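Local coordinates for protein FimX (PDB 3HV8), which belongs to the EAL-domain proteins, with an alpha/beta barrel-like domain that holds the ligand C2E in a pocket, at residues F33-Q38 and Y51-R56; G78-I83 and H110-S115. One frame throughout, in Å; residues are numbered along the deposited sequence.

Contact 1 (F33-Q38 and Y51-R56); sequences FRLLFQ and YEVLLR. With C2E (9,9'-[(2R,3R,3aS,5S,7aR,9R,10R,10aS,12S,14aR)-3,5,10,12-tetrahydroxy-5,12-dioxidooctahydro-2H,7H-difuro[3,2-d:3',2'-j][1,3,7,9,2,8]tetraoxadiphosphacyclododecine-2,9-diyl]bis(2-amino-1,9-dihydro-6H-purin-6-one)), chain B.
L36 sets its CD1 methyl into the bend of the R56 side chain, 3.7 Å from R56 CG. The two side chains cross at about a right angle, and the methyl lies over one face of the guanidinium. R56 makes this hollow by bending early in its chain (chi2 -68°). NH1 of R56 turns back to its own neighbour, L55 O, at 2.9 Å. NH1 and NH2 both grip O11 of C2E, which sits at the guanidinium edge; the shorter bond, R56 NH1 to O11, is 2.8 Å. P67 also touches R56.

The two strands form an antiparallel hairpin, closed by six backbone hydrogen bonds. It belongs to the curled sheet of the EAL domain, a barrel of the TIM type in which one strand runs against its neighbours.

On the face of L35, F37, V53 and L55, bumps meet apolar hollows. L35 CD2 fits between V53 CG1, at 3.8 Å, and L55 CD1. L55 CD1 also meets F33 CD1 at 3.8 Å. F37 runs alongside V53, pointing the same way. Helix 80-96 covers this face with I83, W86, S91 and L94.

Q38, on the same face as L36 and R56, extends with CG anti to the backbone N (chi1 -177°). This brings NE2 of Q38 to N7 of C2E at 3.1 Å; Q253 O is its second partner. Water 1 lies between Q38 OE1 and E52 OE1, whose carboxylate is also held by K193, Q248 and Q142. On the side of its strand turned from 33-38, L55 N donates to N71 of C2E at 3.0 Å.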
loop_
_atom_site.group_PDB
_atom_site.type_symbol
_atom_site.label_atom_id
_atom_site.label_comp_id
_atom_site.label_asym_id
_atom_site.label_seq_id
_atom_site.Cartn_x
_atom_site.Cartn_y
_atom_site.Cartn_z
ATOM N N PHE A 33 18.401 -0.988 -4.473
ATOM C CA PHE A 33 17.008 -0.536 -4.517
ATOM C C PHE A 33 16.910 0.723 -3.674
ATOM O O PHE A 33 17.767 0.995 -2.814
ATOM C CB PHE A 33 16.046 -1.577 -3.930
ATOM C CG PHE A 33 15.922 -2.835 -4.740
ATOM C CD1 PHE A 33 15.017 -2.915 -5.792
ATOM C CD2 PHE A 33 16.695 -3.954 -4.442
ATOM C CE1 PHE A 33 14.887 -4.069 -6.523
ATOM C CE2 PHE A 33 16.566 -5.115 -5.179
ATOM C CZ PHE A 33 15.648 -5.175 -6.229
ATOM N N ARG A 34 15.851 1.490 -3.883
ATOM C CA ARG A 34 15.611 2.661 -3.065
ATOM C C ARG A 34 14.133 2.693 -2.687
ATOM O O ARG A 34 13.269 2.427 -3.527
ATOM C CB ARG A 34 15.980 3.915 -3.838
ATOM C CG ARG A 34 15.626 5.213 -3.132
ATOM C CD ARG A 34 16.176 6.410 -3.893
ATOM N NE ARG A 34 17.631 6.344 -3.992
ATOM C CZ ARG A 34 18.343 6.885 -4.974
ATOM N NH1 ARG A 34 19.665 6.765 -4.970
ATOM N NH2 ARG A 34 17.741 7.540 -5.958
ATOM N N LEU A 35 13.840 3.014 -1.431
ATOM C CA LEU A 35 12.463 3.261 -1.012
ATOM C C LEU A 35 12.119 4.741 -1.124
ATOM O O LEU A 35 12.884 5.614 -0.679
ATOM C CB LEU A 35 12.244 2.798 0.425
ATOM C CG LEU A 35 12.509 1.319 0.685
ATOM C CD1 LEU A 35 12.215 0.944 2.122
ATOM C CD2 LEU A 35 11.699 0.452 -0.278
ATOM N N LEU A 36 10.957 5.025 -1.710
ATOM C CA LEU A 36 10.368 6.351 -1.667
ATOM C C LEU A 36 9.122 6.301 -0.775
ATOM O O LEU A 36 8.561 5.225 -0.530
ATOM C CB LEU A 36 9.979 6.818 -3.069
ATOM C CG LEU A 36 11.066 6.721 -4.141
ATOM C CD1 LEU A 36 10.490 7.214 -5.476
ATOM C CD2 LEU A 36 12.305 7.531 -3.729
ATOM N N PHE A 37 8.688 7.475 -0.323
ATOM C CA PHE A 37 7.624 7.616 0.658
ATOM C C PHE A 37 6.654 8.663 0.182
ATOM O O PHE A 37 7.060 9.762 -0.184
ATOM C CB PHE A 37 8.236 8.014 2.001
ATOM C CG PHE A 37 9.277 7.045 2.480
ATOM C CD1 PHE A 37 8.913 5.917 3.194
ATOM C CD2 PHE A 37 10.615 7.246 2.182
ATOM C CE1 PHE A 37 9.864 4.999 3.606
ATOM C CE2 PHE A 37 11.574 6.336 2.594
ATOM C CZ PHE A 37 11.195 5.214 3.312
ATOM N N GLN A 38 5.371 8.325 0.151
ATOM C CA GLN A 38 4.356 9.293 -0.242
ATOM C C GLN A 38 3.336 9.443 0.869
ATOM O O GLN A 38 2.659 8.480 1.231
ATOM C CB GLN A 38 3.676 8.893 -1.556
ATOM C CG GLN A 38 2.668 9.948 -2.013
ATOM C CD GLN A 38 2.046 9.654 -3.352
ATOM O OE1 GLN A 38 2.025 8.510 -3.819
ATOM N NE2 GLN A 38 1.531 10.698 -3.999
ATOM N N TYR A 51 2.779 7.183 5.747
ATOM C CA TYR A 51 3.363 7.209 4.404
ATOM C C TYR A 51 3.204 5.867 3.721
ATOM O O TYR A 51 3.299 4.808 4.371
ATOM C CB TYR A 51 4.866 7.464 4.458
ATOM C CG TYR A 51 5.311 8.822 4.941
ATOM C CD1 TYR A 51 5.613 9.838 4.037
ATOM C CD2 TYR A 51 5.480 9.071 6.289
ATOM C CE1 TYR A 51 6.054 11.075 4.472
ATOM C CE2 TYR A 51 5.930 10.301 6.736
ATOM C CZ TYR A 51 6.209 11.298 5.816
ATOM O OH TYR A 51 6.661 12.526 6.263
ATOM N N GLU A 52 2.987 5.899 2.415
ATOM C CA GLU A 52 3.101 4.708 1.586
ATOM C C GLU A 52 4.528 4.551 1.108
ATOM O O GLU A 52 5.164 5.521 0.676
ATOM C CB GLU A 52 2.168 4.807 0.378
ATOM C CG GLU A 52 2.207 3.577 -0.507
ATOM C CD GLU A 52 1.316 3.709 -1.718
ATOM O OE1 GLU A 52 0.879 4.841 -2.043
ATOM O OE2 GLU A 52 1.017 2.666 -2.339
ATOM N N VAL A 53 5.028 3.328 1.200
ATOM C CA VAL A 53 6.343 2.961 0.689
ATOM C C VAL A 53 6.229 2.507 -0.779
ATOM O O VAL A 53 5.374 1.688 -1.125
ATOM C CB VAL A 53 6.945 1.827 1.533
ATOM C CG1 VAL A 53 8.277 1.370 0.965
ATOM C CG2 VAL A 53 7.101 2.283 3.002
ATOM N N LEU A 54 7.072 3.072 -1.635
ATOM C CA LEU A 54 7.109 2.722 -3.054
ATOM C C LEU A 54 8.527 2.371 -3.456
ATOM O O LEU A 54 9.483 3.063 -3.075
ATOM C CB LEU A 54 6.585 3.872 -3.913
ATOM C CG LEU A 54 5.123 4.248 -3.653
ATOM C CD1 LEU A 54 4.785 5.614 -4.227
ATOM C CD2 LEU A 54 4.166 3.190 -4.185
ATOM N N LEU A 55 8.671 1.300 -4.220
ATOM C CA LEU A 55 9.989 0.737 -4.532
ATOM C C LEU A 55 10.565 1.208 -5.866
ATOM O O LEU A 55 9.855 1.275 -6.858
ATOM C CB LEU A 55 9.879 -0.783 -4.592
ATOM C CG LEU A 55 11.189 -1.511 -4.895
ATOM C CD1 LEU A 55 12.196 -1.284 -3.775
ATOM C CD2 LEU A 55 10.920 -2.986 -5.082
ATOM N N ARG A 56 11.853 1.528 -5.892
ATOM C CA ARG A 56 12.537 1.764 -7.155
ATOM C C ARG A 56 13.768 0.875 -7.209
ATOM O O ARG A 56 14.472 0.716 -6.215
ATOM C CB ARG A 56 12.975 3.223 -7.289
ATOM C CG ARG A 56 11.850 4.237 -7.200
ATOM C CD ARG A 56 10.931 4.116 -8.415
ATOM N NE ARG A 56 9.846 5.095 -8.400
ATOM C CZ ARG A 56 8.605 4.836 -7.992
ATOM N NH1 ARG A 56 8.298 3.622 -7.536
ATOM N NH2 ARG A 56 7.683 5.796 -8.020
HETATM P P1 C2E B . -0.066 1.480 -7.043
HETATM O O2P C2E B . -1.386 1.258 -6.171
HETATM O O1P C2E B . -0.521 1.829 -8.404
HETATM O "O5'" C2E B . 0.815 2.733 -6.604
HETATM C "C5'" C2E B . 0.395 4.033 -7.062
HETATM C "C4'" C2E B . 1.133 4.513 -8.330
HETATM O "O4'" C2E B . 0.682 5.853 -8.647
HETATM C "C3'" C2E B . 2.594 4.659 -7.926
HETATM O "O3'" C2E B . 3.430 4.284 -9.031
HETATM C "C2'" C2E B . 2.737 6.150 -7.538
HETATM O "O2'" C2E B . 4.035 6.671 -7.751
HETATM C "C1'" C2E B . 1.737 6.792 -8.500
HETATM N N9 C2E B . 1.176 8.056 -8.045
HETATM C C8 C2E B . 1.175 8.556 -6.765
HETATM N N7 C2E B . 0.421 9.631 -6.713
HETATM C C5 C2E B . -0.074 9.876 -7.962
HETATM C C6 C2E B . -0.915 10.877 -8.498
HETATM O O6 C2E B . -1.422 11.765 -7.809
HETATM N N1 C2E B . -1.175 10.806 -9.811
HETATM C C2 C2E B . -0.658 9.824 -10.598
HETATM N N2 C2E B . -0.974 9.815 -11.931
HETATM N N3 C2E B . 0.124 8.887 -10.114
HETATM C C4 C2E B . 0.420 8.888 -8.813
HETATM P P11 C2E B . 4.686 3.332 -8.704
HETATM O O21 C2E B . 5.486 3.125 -10.043
HETATM O O11 C2E B . 5.472 3.859 -7.571
HETATM O O5A C2E B . 4.031 1.972 -8.217
HETATM C C5A C2E B . 3.210 1.231 -9.129
HETATM C C4A C2E B . 2.820 -0.117 -8.527
HETATM O O4A C2E B . 4.007 -0.881 -8.269
HETATM C C3A C2E B . 2.107 -0.032 -7.176
HETATM O O3A C2E B . 0.699 0.122 -7.305
HETATM C C2A C2E B . 2.369 -1.436 -6.629
HETATM O O2A C2E B . 1.514 -2.393 -7.278
HETATM C C1A C2E B . 3.787 -1.709 -7.146
HETATM N N91 C2E B . 4.743 -1.354 -6.105
HETATM C C81 C2E B . 5.347 -0.151 -5.874
HETATM N N71 C2E B . 6.135 -0.274 -4.842
HETATM C C51 C2E B . 6.131 -1.570 -4.407
HETATM C C61 C2E B . 6.785 -2.300 -3.394
HETATM O O61 C2E B . 7.516 -1.774 -2.545
HETATM N N11 C2E B . 6.484 -3.623 -3.328
HETATM C C21 C2E B . 5.610 -4.236 -4.185
HETATM N N21 C2E B . 5.332 -5.563 -4.021
HETATM N N31 C2E B . 4.975 -3.569 -5.112
HETATM C C41 C2E B . 5.240 -2.263 -5.239
HETATM O O HOH W 1 0.933 6.114 -4.427
#

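Contact 2 (G78-I83 and H110-S115); sequences GLAEKI and HLSSAS. With C2E (9,9'-[(2R,3R,3aS,5S,7aR,9R,10R,10aS,12S,14aR)-3,5,10,12-tetrahydroxy-5,12-dioxidooctahydro-2H,7H-difuro[3,2-d:3',2'-j][1,3,7,9,2,8]tetraoxadiphosphacyclododecine-2,9-diyl]bis(2-amino-1,9-dihydro-6H-purin-6-one)), chain B.
A80 and A114 meet methyl to methyl, CB to CB at 3.7 Å, where the start of helix 80-96 lies against the start of helix 113-116. Two polar groups border this methyl pair: the E81 carboxylate and the S112 hydroxyl oxygen. The E81 side chain, bent at chi2 (93°), folds over A114, and its CD comes 3.6 Å from A114 CB. The methyl of A80 also touches S112 OG at 3.7 Å.

One water bridges the segments. Water 2 donates to E81 OE2 and to A114 O, 2.7 Å from each, and ties the two helix starts together.

The start of helix 113-116 has its own bonds. S112 is the N-cap of this helix, and its OG accepts a weak capping bond from S115 N at 3.5 Å. With chi1 at 70°, OG of S112 sits where it can accept from that N-H. S112 OG and S115 OG each bond to D84 OD2, one turn further along helix 80-96.

The ligand side is reached by van der Waals contact. C2A of C2E stands over the centre of one H110 ring face, 3.7 Å above it, and H110 CB lies 3.4 Å from C21 of C2E. The segment 110-115 thus forms part of the pocket wall.

Between the two segments the chemistry is methyl packing and one shared water. A direct polar tie between the two helix starts runs through D84, just beyond 78-83. OD1 of D84 bonds to C2E, so the two serines probably help to position a ligand-binding carboxylate.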
loop_
_atom_site.group_PDB
_atom_site.type_symbol
_atom_site.label_atom_id
_atom_site.label_comp_id
_atom_site.label_asym_id
_atom_site.label_seq_id
_atom_site.Cartn_x
_atom_site.Cartn_y
_atom_site.Cartn_z
ATOM N N GLY A 78 10.903 -16.073 -9.823
ATOM C CA GLY A 78 10.968 -16.569 -8.461
ATOM C C GLY A 78 11.656 -15.635 -7.475
ATOM O O GLY A 78 12.151 -16.086 -6.443
ATOM N N LEU A 79 11.672 -14.344 -7.786
ATOM C CA LEU A 79 12.342 -13.339 -6.957
ATOM C C LEU A 79 11.382 -12.417 -6.199
ATOM O O LEU A 79 11.836 -11.538 -5.463
ATOM C CB LEU A 79 13.263 -12.477 -7.823
ATOM C CG LEU A 79 14.400 -13.229 -8.534
ATOM C CD1 LEU A 79 15.222 -12.260 -9.393
ATOM C CD2 LEU A 79 15.286 -13.985 -7.536
ATOM N N ALA A 80 10.069 -12.597 -6.376
ATOM C CA ALA A 80 9.121 -11.622 -5.828
ATOM C C ALA A 80 9.079 -11.631 -4.301
ATOM O O ALA A 80 8.975 -10.573 -3.673
ATOM C CB ALA A 80 7.707 -11.825 -6.420
ATOM N N GLU A 81 9.171 -12.814 -3.701
ATOM C CA GLU A 81 9.183 -12.900 -2.251
ATOM C C GLU A 81 10.414 -12.219 -1.677
ATOM O O GLU A 81 10.329 -11.471 -0.704
ATOM C CB GLU A 81 9.127 -14.355 -1.789
ATOM C CG GLU A 81 7.884 -15.127 -2.259
ATOM C CD GLU A 81 8.100 -15.885 -3.564
ATOM O OE1 GLU A 81 8.976 -15.494 -4.364
ATOM O OE2 GLU A 81 7.379 -16.883 -3.787
ATOM N N LYS A 82 11.570 -12.460 -2.295
ATOM C CA LYS A 82 12.809 -11.821 -1.846
ATOM C C LYS A 82 12.750 -10.300 -1.948
ATOM O O LYS A 82 13.234 -9.596 -1.070
ATOM C CB LYS A 82 14.015 -12.346 -2.636
ATOM C CG LYS A 82 14.603 -13.620 -2.072
ATOM C CD LYS A 82 15.968 -13.905 -2.678
ATOM C CE LYS A 82 15.924 -15.130 -3.566
ATOM N NZ LYS A 82 15.654 -16.344 -2.749
ATOM N N ILE A 83 12.176 -9.773 -3.025
ATOM C CA ILE A 83 12.005 -8.332 -3.133
ATOM C C ILE A 83 11.111 -7.798 -2.015
ATOM O O ILE A 83 11.439 -6.799 -1.365
ATOM C CB ILE A 83 11.437 -7.938 -4.522
ATOM C CG1 ILE A 83 12.512 -8.141 -5.597
ATOM C CG2 ILE A 83 10.908 -6.513 -4.503
ATOM C CD1 ILE A 83 12.013 -7.918 -7.022
ATOM N N HIS A 110 3.442 -2.548 0.266
ATOM C CA HIS A 110 2.853 -3.464 -0.699
ATOM C C HIS A 110 3.335 -4.897 -0.520
ATOM O O HIS A 110 4.500 -5.136 -0.154
ATOM C CB HIS A 110 3.227 -3.031 -2.115
ATOM C CG HIS A 110 2.546 -1.786 -2.579
ATOM N ND1 HIS A 110 1.222 -1.764 -2.973
ATOM C CD2 HIS A 110 3.005 -0.524 -2.736
ATOM C CE1 HIS A 110 0.902 -0.540 -3.352
ATOM N NE2 HIS A 110 1.964 0.233 -3.214
ATOM N N LEU A 111 2.440 -5.845 -0.793
ATOM C CA LEU A 111 2.806 -7.253 -0.924
ATOM C C LEU A 111 2.460 -7.748 -2.322
ATOM O O LEU A 111 1.343 -7.517 -2.818
ATOM C CB LEU A 111 2.066 -8.105 0.105
ATOM C CG LEU A 111 2.454 -7.846 1.553
ATOM C CD1 LEU A 111 1.596 -8.739 2.458
ATOM C CD2 LEU A 111 3.958 -8.068 1.813
ATOM N N SER A 112 3.385 -8.453 -2.959
ATOM C CA SER A 112 3.073 -9.120 -4.222
ATOM C C SER A 112 2.234 -10.376 -3.981
ATOM O O SER A 112 2.150 -10.880 -2.857
ATOM C CB SER A 112 4.361 -9.522 -4.954
ATOM O OG SER A 112 5.003 -10.578 -4.263
ATOM N N SER A 113 1.626 -10.895 -5.046
ATOM C CA SER A 113 0.849 -12.121 -4.916
ATOM C C SER A 113 1.718 -13.291 -4.459
ATOM O O SER A 113 1.233 -14.207 -3.800
ATOM C CB SER A 113 0.146 -12.457 -6.230
ATOM O OG SER A 113 1.101 -12.778 -7.236
ATOM N N ALA A 114 2.996 -13.274 -4.815
ATOM C CA ALA A 114 3.884 -14.343 -4.370
ATOM C C ALA A 114 3.973 -14.367 -2.849
ATOM O O ALA A 114 3.923 -15.432 -2.236
ATOM C CB ALA A 114 5.260 -14.191 -5.004
ATOM N N SER A 115 4.060 -13.197 -2.224
ATOM C CA SER A 115 4.108 -13.151 -0.768
ATOM C C SER A 115 2.792 -13.613 -0.134
ATOM O O SER A 115 2.798 -14.210 0.940
ATOM C CB SER A 115 4.518 -11.767 -0.264
ATOM O OG SER A 115 5.890 -11.531 -0.544
HETATM P P1 C2E B . -0.066 1.480 -7.043
HETATM O O2P C2E B . -1.386 1.258 -6.171
HETATM O O1P C2E B . -0.521 1.829 -8.404
HETATM O "O5'" C2E B . 0.815 2.733 -6.604
HETATM C "C5'" C2E B . 0.395 4.033 -7.062
HETATM C "C4'" C2E B . 1.133 4.513 -8.330
HETATM O "O4'" C2E B . 0.682 5.853 -8.647
HETATM C "C3'" C2E B . 2.594 4.659 -7.926
HETATM O "O3'" C2E B . 3.430 4.284 -9.031
HETATM C "C2'" C2E B . 2.737 6.150 -7.538
HETATM O "O2'" C2E B . 4.035 6.671 -7.751
HETATM C "C1'" C2E B . 1.737 6.792 -8.500
HETATM N N9 C2E B . 1.176 8.056 -8.045
HETATM C C8 C2E B . 1.175 8.556 -6.765
HETATM N N7 C2E B . 0.421 9.631 -6.713
HETATM C C5 C2E B . -0.074 9.876 -7.962
HETATM C C6 C2E B . -0.915 10.877 -8.498
HETATM O O6 C2E B . -1.422 11.765 -7.809
HETATM N N1 C2E B . -1.175 10.806 -9.811
HETATM C C2 C2E B . -0.658 9.824 -10.598
HETATM N N2 C2E B . -0.974 9.815 -11.931
HETATM N N3 C2E B . 0.124 8.887 -10.114
HETATM C C4 C2E B . 0.420 8.888 -8.813
HETATM P P11 C2E B . 4.686 3.332 -8.704
HETATM O O21 C2E B . 5.486 3.125 -10.043
HETATM O O11 C2E B . 5.472 3.859 -7.571
HETATM O O5A C2E B . 4.031 1.972 -8.217
HETATM C C5A C2E B . 3.210 1.231 -9.129
HETATM C C4A C2E B . 2.820 -0.117 -8.527
HETATM O O4A C2E B . 4.007 -0.881 -8.269
HETATM C C3A C2E B . 2.107 -0.032 -7.176
HETATM O O3A C2E B . 0.699 0.122 -7.305
HETATM C C2A C2E B . 2.369 -1.436 -6.629
HETATM O O2A C2E B . 1.514 -2.393 -7.278
HETATM C C1A C2E B . 3.787 -1.709 -7.146
HETATM N N91 C2E B . 4.743 -1.354 -6.105
HETATM C C81 C2E B . 5.347 -0.151 -5.874
HETATM N N71 C2E B . 6.135 -0.274 -4.842
HETATM C C51 C2E B . 6.131 -1.570 -4.407
HETATM C C61 C2E B . 6.785 -2.300 -3.394
HETATM O O61 C2E B . 7.516 -1.774 -2.545
HETATM N N11 C2E B . 6.484 -3.623 -3.328
HETATM C C21 C2E B . 5.610 -4.236 -4.185
HETATM N N21 C2E B . 5.332 -5.563 -4.021
HETATM N N31 C2E B . 4.975 -3.569 -5.112
HETATM C C41 C2E B . 5.240 -2.263 -5.239
HETATM O O HOH W 2 5.056 -17.836 -2.824
#

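Overall arrangement
The two contacts lie in series along the chain, with centres about 16 Å apart, and both border C2E. Contact 1 supplies hydrogen bonds to both bases and to one phosphate. Contact 2 adds H110 against the sugar and base whose N71 takes the L55 bond. They also touch directly. E52 OE2 and H110 NE2 come within 2.8 Å of each other, and L54 CD2 lies 3.8 Å from H110 NE2. A second point of touch is L55 CD2 on I83 CG2 at 3.6 Å, where helix 80-96 backs the hairpin. D84, E231 and Y250 add further hydrogen bonds to the ligand.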